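Local coordinates for protein shikimate dehydrogenase (NADP(+)) (Peptoclostridium difficile, PDB 5DZS) that probably catalyses the reversible NADPH-linked reduction of 3-dehydroshikimate to shikimate in the chorismate pathway that leads to the aromatic amino acids, at residues K70-I75 and G83-I88; V195-I200 and L219-S224. All blocks are in the same frame, centred on the assembly; numbering follows the deposited sequence.

Contact 1. Residues K70-I75 and G83-I88; sequences KYLDFI and GAVNTI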
loop_
_atom_site.group_PDB
_atom_site.type_symbol
_atom_site.label_atom_id
_atom_site.label_comp_id
_atom_site.label_asym_id
_atom_site.label_seq_id
_atom_site.Cartn_x
_atom_site.Cartn_y
_atom_site.Cartn_z
ATOM N N LYS B 70 2.413 20.292 -4.577
ATOM C CA LYS B 70 2.243 21.313 -3.534
ATOM C C LYS B 70 0.862 21.338 -2.900
ATOM O O LYS B 70 0.707 21.901 -1.810
ATOM C CB LYS B 70 2.579 22.707 -4.075
ATOM C CG LYS B 70 1.530 23.302 -5.011
ATOM C CD LYS B 70 1.958 24.678 -5.526
ATOM C CE LYS B 70 3.137 24.591 -6.467
ATOM N NZ LYS B 70 2.815 23.964 -7.778
ATOM N N TYR B 71 -0.119 20.698 -3.553
ATOM C CA TYR B 71 -1.494 20.719 -3.092
ATOM C C TYR B 71 -1.836 19.502 -2.267
ATOM O O TYR B 71 -2.965 19.391 -1.794
ATOM C CB TYR B 71 -2.470 20.805 -4.276
ATOM C CG TYR B 71 -2.246 22.034 -5.125
ATOM C CD1 TYR B 71 -2.654 23.289 -4.682
ATOM C CD2 TYR B 71 -1.606 21.951 -6.348
ATOM C CE1 TYR B 71 -2.449 24.411 -5.455
ATOM C CE2 TYR B 71 -1.401 23.079 -7.123
ATOM C CZ TYR B 71 -1.805 24.297 -6.659
ATOM O OH TYR B 71 -1.603 25.415 -7.411
ATOM N N LEU B 72 -0.882 18.582 -2.099
ATOM C CA LEU B 72 -1.149 17.367 -1.361
ATOM C C LEU B 72 -0.728 17.446 0.100
ATOM O O LEU B 72 0.167 18.212 0.475
ATOM C CB LEU B 72 -0.442 16.187 -2.064
ATOM C CG LEU B 72 -0.686 16.127 -3.568
ATOM C CD1 LEU B 72 0.029 14.936 -4.180
ATOM C CD2 LEU B 72 -2.179 16.081 -3.895
ATOM N N ASP B 73 -1.384 16.651 0.943
ATOM C CA ASP B 73 -1.103 16.637 2.332
ATOM C C ASP B 73 0.048 15.715 2.715
ATOM O O ASP B 73 0.851 16.056 3.587
ATOM C CB ASP B 73 -2.361 16.275 3.103
ATOM C CG ASP B 73 -3.458 17.281 2.886
ATOM O OD1 ASP B 73 -3.349 18.376 3.525
ATOM O OD2 ASP B 73 -4.425 17.023 2.148
ATOM N N PHE B 74 0.131 14.560 2.042
ATOM C CA PHE B 74 1.140 13.576 2.325
ATOM C C PHE B 74 1.622 13.016 1.006
ATOM O O PHE B 74 0.813 12.785 0.116
ATOM C CB PHE B 74 0.589 12.438 3.199
ATOM C CG PHE B 74 -0.034 12.913 4.473
ATOM C CD1 PHE B 74 0.765 13.329 5.521
ATOM C CD2 PHE B 74 -1.421 12.964 4.613
ATOM C CE1 PHE B 74 0.190 13.791 6.705
ATOM C CE2 PHE B 74 -1.972 13.403 5.791
ATOM C CZ PHE B 74 -1.181 13.826 6.815
ATOM N N ILE B 75 2.922 12.824 0.885
ATOM C CA ILE B 75 3.550 12.258 -0.296
ATOM C C ILE B 75 4.336 11.006 0.071
ATOM O O ILE B 75 5.208 11.022 0.954
ATOM C CB ILE B 75 4.434 13.285 -1.002
ATOM C CG1 ILE B 75 3.565 14.518 -1.354
ATOM C CG2 ILE B 75 5.049 12.666 -2.248
ATOM C CD1 ILE B 75 4.297 15.653 -2.020
ATOM N N GLY B 83 10.258 12.638 -7.488
ATOM C CA GLY B 83 9.911 14.054 -7.641
ATOM C C GLY B 83 8.622 14.331 -8.458
ATOM O O GLY B 83 8.469 15.391 -9.076
ATOM N N ALA B 84 7.660 13.413 -8.396
ATOM C CA ALA B 84 6.410 13.536 -9.170
ATOM C C ALA B 84 5.382 12.579 -8.608
ATOM O O ALA B 84 5.760 11.550 -8.015
ATOM C CB ALA B 84 6.655 13.191 -10.616
ATOM N N VAL B 85 4.109 12.904 -8.845
ATOM C CA VAL B 85 2.976 12.115 -8.412
ATOM C C VAL B 85 2.066 11.792 -9.581
ATOM O O VAL B 85 1.742 12.687 -10.361
ATOM C CB VAL B 85 2.198 12.884 -7.327
ATOM C CG1 VAL B 85 0.770 12.365 -7.122
ATOM C CG2 VAL B 85 2.988 12.828 -6.034
ATOM N N ASN B 86 1.647 10.527 -9.727
ATOM C CA ASN B 86 0.651 10.165 -10.743
ATOM C C ASN B 86 -0.602 9.519 -10.183
ATOM O O ASN B 86 -1.488 9.180 -10.964
ATOM C CB ASN B 86 1.256 9.285 -11.822
ATOM C CG ASN B 86 1.501 7.878 -11.365
ATOM O OD1 ASN B 86 1.384 7.533 -10.189
ATOM N ND2 ASN B 86 1.836 7.030 -12.322
ATOM N N THR B 87 -0.694 9.382 -8.860
ATOM C CA THR B 87 -1.836 8.712 -8.218
ATOM C C THR B 87 -2.129 9.458 -6.925
ATOM O O THR B 87 -1.227 9.626 -6.102
ATOM C CB THR B 87 -1.517 7.229 -7.950
ATOM O OG1 THR B 87 -1.231 6.560 -9.196
ATOM C CG2 THR B 87 -2.664 6.514 -7.252
ATOM N N ILE B 88 -3.367 9.893 -6.753
ATOM C CA ILE B 88 -3.796 10.603 -5.548
ATOM C C ILE B 88 -4.955 9.833 -4.899
ATOM O O ILE B 88 -5.870 9.365 -5.621
ATOM C CB ILE B 88 -4.254 12.038 -5.876
ATOM C CG1 ILE B 88 -3.058 12.871 -6.375
ATOM C CG2 ILE B 88 -4.924 12.734 -4.683
ATOM C CD1 ILE B 88 -3.403 14.232 -6.943
#
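Leu72 spreads its two methyl branches between Val85 and Ile88, a compact example of one forked side chain joining a loop residue, Val85, to Ile88 of strand 87-91. Towards Val85 the two side chains meet tip to tip: Leu72 CD1 lies 4.0 Å from Val85 CG1 and almost as near CG2, so the methyl sits against the valine fork. The other branch meets Ile88 at a slant, with Leu72 CD2 3.8 Å from Ile88 CD1. Ile88 extends its long arm, CG1 being anti to the carbonyl carbon (chi1 -66°), and this brings the end of the side chain nearer than its CB bond would suggest. A looser touch, Ile75 CG2 to Val85 CG2 at 4.3 Å, continues the apolar patch. Between Val85 and Ile88, Asn86 and Thr87 both face Tyr98 in a classic beta bulge; Asn86, predicted to bind shikimate, accepts a hydrogen bond at OD1 from Thr87 OG1 (3.0 Å). The contact lies in the substrate-binding domain. Strand 94-98 runs between strands 74-75 and 87-91 in the mixed sheet, and its Leu95 touches both Leu72 and Ile88, while helix 77-82, closed by a Schellman motif at Gly83, packs on Ile75 and Val85.

Contact 2. Residues V195-I200 and L219-S224; sequences VSKSII and LRIGNS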
loop_
_atom_site.group_PDB
_atom_site.type_symbol
_atom_site.label_atom_id
_atom_site.label_comp_id
_atom_site.label_asym_id
_atom_site.label_seq_id
_atom_site.Cartn_x
_atom_site.Cartn_y
_atom_site.Cartn_z
ATOM N N VAL B 195 12.937 11.509 -32.443
ATOM C CA VAL B 195 14.295 11.421 -32.957
ATOM C C VAL B 195 14.298 10.863 -34.366
ATOM O O VAL B 195 13.404 10.110 -34.762
ATOM C CB VAL B 195 15.204 10.544 -32.071
ATOM C CG1 VAL B 195 15.458 11.228 -30.739
ATOM C CG2 VAL B 195 14.619 9.149 -31.880
ATOM N N SER B 196 15.325 11.238 -35.112
ATOM C CA SER B 196 15.478 10.805 -36.477
ATOM C C SER B 196 15.889 9.343 -36.583
ATOM O O SER B 196 16.396 8.738 -35.633
ATOM C CB SER B 196 16.549 11.651 -37.160
ATOM O OG SER B 196 17.799 11.477 -36.508
ATOM N N LYS B 197 15.686 8.808 -37.776
ATOM C CA LYS B 197 16.054 7.446 -38.125
ATOM C C LYS B 197 17.550 7.209 -37.865
ATOM O O LYS B 197 17.947 6.127 -37.440
ATOM C CB LYS B 197 15.732 7.217 -39.608
ATOM C CG LYS B 197 15.877 5.783 -40.074
ATOM C CD LYS B 197 15.557 5.593 -41.552
ATOM C CE LYS B 197 16.562 6.294 -42.456
ATOM N NZ LYS B 197 16.354 5.961 -43.894
ATOM N N SER B 198 18.366 8.232 -38.128
ATOM C CA SER B 198 19.821 8.156 -37.927
ATOM C C SER B 198 20.213 7.925 -36.469
ATOM O O SER B 198 21.218 7.263 -36.188
ATOM C CB SER B 198 20.489 9.432 -38.428
ATOM O OG SER B 198 20.237 9.618 -39.806
ATOM N N ILE B 199 19.442 8.499 -35.546
ATOM C CA ILE B 199 19.690 8.308 -34.113
ATOM C C ILE B 199 19.161 6.934 -33.703
ATOM O O ILE B 199 19.830 6.195 -32.979
ATOM C CB ILE B 199 19.038 9.420 -33.259
ATOM C CG1 ILE B 199 19.793 10.744 -33.455
ATOM C CG2 ILE B 199 19.020 9.036 -31.769
ATOM C CD1 ILE B 199 19.117 11.943 -32.813
ATOM N N ILE B 200 17.973 6.582 -34.190
ATOM C CA ILE B 200 17.379 5.280 -33.875
ATOM C C ILE B 200 18.287 4.143 -34.326
ATOM O O ILE B 200 18.382 3.105 -33.680
ATOM C CB ILE B 200 15.981 5.119 -34.507
ATOM C CG1 ILE B 200 15.012 6.105 -33.841
ATOM C CG2 ILE B 200 15.478 3.692 -34.319
ATOM C CD1 ILE B 200 13.614 6.123 -34.422
ATOM N N LEU B 219 8.367 3.704 -32.922
ATOM C CA LEU B 219 8.442 2.235 -32.968
ATOM C C LEU B 219 8.291 1.692 -34.379
ATOM O O LEU B 219 8.836 0.639 -34.705
ATOM C CB LEU B 219 7.393 1.596 -32.052
ATOM C CG LEU B 219 7.534 1.940 -30.571
ATOM C CD1 LEU B 219 6.537 1.131 -29.748
ATOM C CD2 LEU B 219 8.960 1.696 -30.100
ATOM N N ARG B 220 7.546 2.411 -35.210
ATOM C CA ARG B 220 7.357 2.003 -36.586
ATOM C C ARG B 220 8.708 2.089 -37.304
ATOM O O ARG B 220 9.049 1.204 -38.084
ATOM C CB ARG B 220 6.242 2.832 -37.233
ATOM C CG ARG B 220 5.965 2.559 -38.705
ATOM C CD ARG B 220 4.475 2.717 -39.027
ATOM N NE ARG B 220 3.816 3.796 -38.274
ATOM C CZ ARG B 220 3.352 4.936 -38.791
ATOM N NH1 ARG B 220 2.776 5.831 -37.994
ATOM N NH2 ARG B 220 3.462 5.199 -40.093
ATOM N N ILE B 221 9.501 3.118 -36.993
ATOM C CA ILE B 221 10.851 3.247 -37.576
ATOM C C ILE B 221 11.772 2.152 -37.021
ATOM O O ILE B 221 12.603 1.609 -37.745
ATOM C CB ILE B 221 11.485 4.635 -37.304
ATOM C CG1 ILE B 221 10.729 5.731 -38.064
ATOM C CG2 ILE B 221 12.954 4.661 -37.745
ATOM C CD1 ILE B 221 11.134 7.140 -37.674
ATOM N N GLY B 222 11.625 1.844 -35.734
ATOM C CA GLY B 222 12.446 0.819 -35.090
ATOM C C GLY B 222 12.197 -0.571 -35.645
ATOM O O GLY B 222 13.135 -1.325 -35.899
ATOM N N ASN B 223 10.926 -0.910 -35.836
ATOM C CA ASN B 223 10.567 -2.214 -36.384
ATOM C C ASN B 223 11.083 -2.420 -37.801
ATOM O O ASN B 223 11.407 -3.542 -38.179
ATOM C CB ASN B 223 9.051 -2.423 -36.346
ATOM C CG ASN B 223 8.542 -2.717 -34.949
ATOM O OD1 ASN B 223 9.161 -3.476 -34.202
ATOM N ND2 ASN B 223 7.402 -2.138 -34.597
ATOM N N SER B 224 11.171 -1.340 -38.577
ATOM C CA SER B 224 11.650 -1.432 -39.962
ATOM C C SER B 224 13.132 -1.816 -40.018
ATOM O O SER B 224 13.609 -2.320 -41.032
ATOM C CB SER B 224 11.420 -0.118 -40.716
ATOM O OG SER B 224 12.263 0.915 -40.238
#
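Ile221 meets Ile200 and Lys197 where two short helices, 197-200 and 217-224, pack together beside the parallel sheet of the nucleotide-binding, Rossmann-like domain. It illustrates how a small helix pair can be close-packed on its sheet-facing side and loose at its rim. The tight part is the isoleucine pair, whose side chains cross at about a right angle. Ile200 CD1 reaches Ile221 CG2 at 3.7 Å and also lies against Ile221 CB, so the end of one side chain rests on the branch point of the other. In Ile221 a chi1 of -68° places CG1 beside the backbone N and leaves CG2 opposite that N, where the methyl meets both Ile200 and Lys197. Next to the pair, Ile200 packs directly on the backbone of the second helix: its CG2 stands 4.2 Å from Gly222 CA, and the CA atoms of Ile200 and Gly222 are 6.8 Å apart. Ile200 is buried, touching Leu206 of strand 205-208 and Phe218 of helix 217-224.

The solvent side is held by Lys197, an exposed residue in the first turn after the N-cap position of Ser196. Only the aliphatic base of the side chain takes part: Lys197 CG lies 3.9 Å from Ile221 CG2, and the two side chains cross at about a right angle. Beyond that point the chain bends (chi3 66°) and its end leads away from helix 217-224. No hydrogen bond spans the two segments, so this is apolar packing throughout. A polar bond within the second helix lies close by: Ser224 OG donates to Ile221 O at 2.6 Å, tilted 31° from the carbonyl plane.

Overall arrangement
The two contacts belong to different domains, contact 1 to the substrate-binding domain with its mixed sheet and contact 2 to the domain built on the parallel sheet. They lie on opposite sides of the chain's centre, with centres 35 Å apart and nearest atoms about 19 Å apart. Contact 1 borders the predicted shikimate site: the Val85 side chain is about 6 Å from that of Lys65, the predicted proton acceptor, and about 9 Å from that of Asp101, predicted to bind shikimate. Contact 2 lies away from the predicted shikimate, NADP and catalytic residues. Contact 1 also approaches the second subunit, where Phe74 packs on Lys80 of that chain, whereas no other chain touches contact 2.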